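Local coordinates for protein hemagglutinin (Pseudomonas aeruginosa, PDB 6D7Y) that forms the toxic C-terminal tip of the contact-dependent growth inhibition protein CdiA and is bound by its immunity protein, at residues K13-S23 against M40-F51. Numbering follows the deposited sequence.
Sequences KGSTVIGHALS and MSGWNEQAMKHF
Trp43 meets Ser15, Gly19, His20 and Ser23 in turn, and tracing it outward illustrates how one large side chain can bridge two crossed helices. Its CB lies 3.6 Å from Ser15 OG and also approaches Gly19 CA. CG stands anti to the carbonyl carbon (chi1 -72°), which sends the indole across the flank of helix 17-23; CE3 then passes 3.7 Å from Gly19 O. Farther out, Ser23 CB rests over one face of the six-membered ring, a CH-pi contact 3.7 Å from the centroid, with Ser23 OG near CH2. At the rim, the edge of the Trp43 six-membered ring is turned toward the face of the His20 imidazole in an offset edge-to-face pair, with His20 ND1 near the indole plane and closest to CZ3. The His20 NE2 proton is directed mainly to Tyr12 O, with a weak bond to Lys13 O.

Helices 17-23 and 40-51 cross at 83° with axes only 7.5 Å apart, and Gly19 marks the close point, where its CA comes within 4.2 Å of that of Asn44. The N-terminus of the first helix is wired to the second: Thr16, the N-cap, accepts from Gly19 N through OG1, and the same hydroxyl donates to Asn44 OD1 at 2.6 Å, tilted 27° out of the carbonyl plane. The other end of that amide, ND2, is held by Gln9. A water joins Ser15 OG, Met40 O and Asn44 N.

Beyond the polar end the interface turns apolar. Ile18 is a knob in the hole formed by Asn44, Ala47, Met48 and Phe51, while Leu22 brings CB against Ala47 CB and CD1 to His50 CD2. Phe94 of strand 91-95, in the four-stranded antiparallel sheet, touches both Ile18 and Leu22.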
loop_
_atom_site.group_PDB
_atom_site.type_symbol
_atom_site.label_atom_id
_atom_site.label_comp_id
_atom_site.label_asym_id
_atom_site.label_seq_id
_atom_site.Cartn_x
_atom_site.Cartn_y
_atom_site.Cartn_z
ATOM N N LYS A 13 13.674 9.005 -1.452
ATOM C CA LYS A 13 14.745 8.180 -2.008
ATOM C C LYS A 13 14.527 7.607 -3.424
ATOM O O LYS A 13 14.528 6.388 -3.622
ATOM C CB LYS A 13 15.072 7.072 -1.000
ATOM C CG LYS A 13 15.551 7.651 0.314
ATOM C CD LYS A 13 15.972 6.596 1.314
ATOM C CE LYS A 13 16.592 7.262 2.534
ATOM N NZ LYS A 13 16.901 6.275 3.594
ATOM N N GLY A 14 14.322 8.507 -4.391
ATOM C CA GLY A 14 14.141 8.131 -5.802
ATOM C C GLY A 14 12.729 7.799 -6.270
ATOM O O GLY A 14 12.491 7.630 -7.466
ATOM N N SER A 15 11.802 7.674 -5.333
ATOM C CA SER A 15 10.421 7.368 -5.656
ATOM C C SER A 15 9.569 8.090 -4.625
ATOM O O SER A 15 9.841 9.265 -4.319
ATOM C CB SER A 15 10.202 5.852 -5.633
ATOM O OG SER A 15 8.851 5.528 -5.969
ATOM N N THR A 16 8.532 7.405 -4.126
ATOM C CA THR A 16 7.652 7.913 -3.078
ATOM C C THR A 16 7.486 6.827 -2.017
ATOM O O THR A 16 7.874 5.687 -2.239
ATOM C CB THR A 16 6.259 8.272 -3.626
ATOM O OG1 THR A 16 5.658 7.119 -4.238
ATOM C CG2 THR A 16 6.373 9.396 -4.656
ATOM N N VAL A 17 6.937 7.190 -0.860
ATOM C CA VAL A 17 6.681 6.193 0.188
ATOM C C VAL A 17 5.853 5.037 -0.397
ATOM O O VAL A 17 6.209 3.869 -0.235
ATOM C CB VAL A 17 5.961 6.809 1.407
ATOM C CG1 VAL A 17 5.548 5.740 2.401
ATOM C CG2 VAL A 17 6.839 7.864 2.067
ATOM N N ILE A 18 4.792 5.358 -1.129
ATOM C CA ILE A 18 3.939 4.300 -1.684
ATOM C C ILE A 18 4.600 3.540 -2.838
ATOM O O ILE A 18 4.365 2.340 -2.996
ATOM C CB ILE A 18 2.529 4.832 -2.035
ATOM C CG1 ILE A 18 1.530 3.664 -2.128
ATOM C CG2 ILE A 18 2.574 5.728 -3.287
ATOM C CD1 ILE A 18 0.084 4.097 -2.191
ATOM N N GLY A 19 5.444 4.215 -3.620
ATOM C CA GLY A 19 6.155 3.556 -4.713
ATOM C C GLY A 19 7.112 2.514 -4.139
ATOM O O GLY A 19 7.169 1.378 -4.619
ATOM N N HIS A 20 7.860 2.890 -3.101
ATOM C CA HIS A 20 8.769 1.932 -2.450
ATOM C C HIS A 20 7.979 0.746 -1.844
ATOM O O HIS A 20 8.423 -0.418 -1.869
ATOM C CB HIS A 20 9.621 2.610 -1.372
ATOM C CG HIS A 20 10.732 3.464 -1.912
ATOM N ND1 HIS A 20 11.878 2.929 -2.457
ATOM C CD2 HIS A 20 10.903 4.809 -1.925
ATOM C CE1 HIS A 20 12.690 3.910 -2.812
ATOM N NE2 HIS A 20 12.120 5.059 -2.501
ATOM N N ALA A 21 6.833 1.050 -1.263
ATOM C CA ALA A 21 6.007 -0.008 -0.669
ATOM C C ALA A 21 5.589 -1.020 -1.730
ATOM O O ALA A 21 5.651 -2.238 -1.490
ATOM C CB ALA A 21 4.794 0.590 0.017
ATOM N N LEU A 22 5.157 -0.538 -2.893
ATOM C CA LEU A 22 4.762 -1.479 -3.967
ATOM C C LEU A 22 5.985 -2.277 -4.396
ATOM O O LEU A 22 5.909 -3.500 -4.561
ATOM C CB LEU A 22 4.159 -0.767 -5.187
ATOM C CG LEU A 22 3.778 -1.682 -6.368
ATOM C CD1 LEU A 22 2.807 -2.772 -5.954
ATOM C CD2 LEU A 22 3.247 -0.865 -7.557
ATOM N N SER A 23 7.112 -1.578 -4.559
ATOM C CA SER A 23 8.353 -2.228 -4.981
ATOM C C SER A 23 8.731 -3.440 -4.137
ATOM O O SER A 23 9.075 -4.490 -4.673
ATOM C CB SER A 23 9.520 -1.247 -4.970
ATOM O OG SER A 23 10.705 -1.920 -5.315
HETATM N N MSE A 40 12.121 4.082 -11.614
HETATM C CA MSE A 40 11.667 4.338 -10.258
HETATM C C MSE A 40 10.620 5.433 -10.321
HETATM O O MSE A 40 9.722 5.475 -9.487
HETATM C CB MSE A 40 12.818 4.770 -9.359
HETATM C CG MSE A 40 13.771 3.628 -9.012
HETATM SE SE MSE A 40 15.207 4.271 -7.794
HETATM C CE MSE A 40 14.053 4.173 -6.194
ATOM N N SER A 41 10.720 6.311 -11.326
ATOM C CA SER A 41 9.744 7.396 -11.513
ATOM C C SER A 41 8.318 6.883 -11.738
ATOM O O SER A 41 7.365 7.563 -11.401
ATOM C CB SER A 41 10.137 8.274 -12.709
ATOM O OG SER A 41 11.448 8.780 -12.555
ATOM N N GLY A 42 8.181 5.693 -12.314
ATOM C CA GLY A 42 6.861 5.114 -12.593
ATOM C C GLY A 42 6.203 4.362 -11.440
ATOM O O GLY A 42 4.987 4.142 -11.465
ATOM N N TRP A 43 7.000 3.956 -10.449
ATOM C CA TRP A 43 6.519 3.198 -9.272
ATOM C C TRP A 43 5.341 3.848 -8.566
ATOM O O TRP A 43 4.373 3.159 -8.189
ATOM C CB TRP A 43 7.654 3.059 -8.262
ATOM C CG TRP A 43 8.753 2.116 -8.636
ATOM C CD1 TRP A 43 8.977 1.544 -9.858
ATOM C CD2 TRP A 43 9.876 1.774 -7.829
ATOM N NE1 TRP A 43 10.115 0.779 -9.821
ATOM C CE2 TRP A 43 10.694 0.909 -8.589
ATOM C CE3 TRP A 43 10.256 2.085 -6.519
ATOM C CZ2 TRP A 43 11.887 0.354 -8.083
ATOM C CZ3 TRP A 43 11.437 1.534 -6.009
ATOM C CH2 TRP A 43 12.242 0.685 -6.798
ATOM N N ASN A 44 5.428 5.162 -8.363
ATOM C CA ASN A 44 4.368 5.875 -7.678
ATOM C C ASN A 44 3.026 5.721 -8.372
ATOM O O ASN A 44 2.018 5.472 -7.717
ATOM C CB ASN A 44 4.672 7.360 -7.544
ATOM C CG ASN A 44 3.622 8.081 -6.739
ATOM O OD1 ASN A 44 3.487 7.849 -5.553
ATOM N ND2 ASN A 44 2.872 8.962 -7.387
ATOM N N GLU A 45 2.999 5.879 -9.694
ATOM C CA GLU A 45 1.742 5.762 -10.414
ATOM C C GLU A 45 1.169 4.348 -10.375
ATOM O O GLU A 45 -0.038 4.184 -10.273
ATOM C CB GLU A 45 1.894 6.225 -11.865
ATOM C CG GLU A 45 0.603 6.267 -12.697
ATOM C CD GLU A 45 -0.453 7.281 -12.227
ATOM O OE1 GLU A 45 -0.384 7.794 -11.083
ATOM O OE2 GLU A 45 -1.385 7.554 -13.014
ATOM N N GLN A 46 2.027 3.337 -10.471
ATOM C CA GLN A 46 1.567 1.950 -10.427
ATOM C C GLN A 46 1.025 1.627 -9.043
ATOM O O GLN A 46 0.108 0.817 -8.897
ATOM C CB GLN A 46 2.703 0.981 -10.735
ATOM C CG GLN A 46 3.327 1.187 -12.112
ATOM C CD GLN A 46 4.450 0.205 -12.371
ATOM O OE1 GLN A 46 4.239 -1.015 -12.373
ATOM N NE2 GLN A 46 5.654 0.729 -12.617
ATOM N N ALA A 47 1.623 2.252 -8.041
ATOM C CA ALA A 47 1.210 2.035 -6.657
ATOM C C ALA A 47 -0.105 2.757 -6.357
ATOM O O ALA A 47 -0.942 2.238 -5.614
ATOM C CB ALA A 47 2.316 2.447 -5.707
HETATM N N MSE A 48 -0.291 3.939 -6.946
HETATM C CA MSE A 48 -1.513 4.706 -6.761
HETATM C C MSE A 48 -2.660 3.990 -7.420
HETATM O O MSE A 48 -3.799 4.092 -6.952
HETATM C CB MSE A 48 -1.377 6.129 -7.299
HETATM C CG MSE A 48 -0.556 7.025 -6.374
HETATM SE SE MSE A 48 -1.321 7.242 -4.553
HETATM C CE MSE A 48 -3.197 7.520 -5.095
ATOM N N LYS A 49 -2.382 3.268 -8.509
ATOM C CA LYS A 49 -3.420 2.486 -9.200
ATOM C C LYS A 49 -3.946 1.403 -8.245
ATOM O O LYS A 49 -5.168 1.266 -8.066
ATOM C CB LYS A 49 -2.886 1.871 -10.498
ATOM C CG LYS A 49 -3.842 0.919 -11.203
ATOM C CD LYS A 49 -3.275 0.439 -12.533
ATOM C CE LYS A 49 -3.961 -0.838 -13.009
ATOM N NZ LYS A 49 -5.436 -0.716 -13.148
ATOM N N HIS A 50 -3.026 0.650 -7.643
ATOM C CA HIS A 50 -3.404 -0.379 -6.652
ATOM C C HIS A 50 -4.168 0.220 -5.483
ATOM O O HIS A 50 -5.180 -0.308 -5.061
ATOM C CB HIS A 50 -2.188 -1.073 -6.068
ATOM C CG HIS A 50 -1.580 -2.107 -6.957
ATOM N ND1 HIS A 50 -2.147 -3.349 -7.135
ATOM C CD2 HIS A 50 -0.409 -2.128 -7.636
ATOM C CE1 HIS A 50 -1.367 -4.077 -7.911
ATOM N NE2 HIS A 50 -0.307 -3.359 -8.229
ATOM N N PHE A 51 -3.647 1.314 -4.946
ATOM C CA PHE A 51 -4.278 1.997 -3.841
ATOM C C PHE A 51 -5.746 2.321 -4.157
ATOM O O PHE A 51 -6.647 1.949 -3.397
ATOM C CB PHE A 51 -3.501 3.264 -3.506
ATOM C CG PHE A 51 -4.080 4.040 -2.374
ATOM C CD1 PHE A 51 -3.872 3.630 -1.070
ATOM C CD2 PHE A 51 -4.840 5.181 -2.612
ATOM C CE1 PHE A 51 -4.396 4.340 -0.013
ATOM C CE2 PHE A 51 -5.374 5.903 -1.555
ATOM C CZ PHE A 51 -5.144 5.476 -0.256
HETATM O O HOH W 1 7.941 6.755 -8.157
#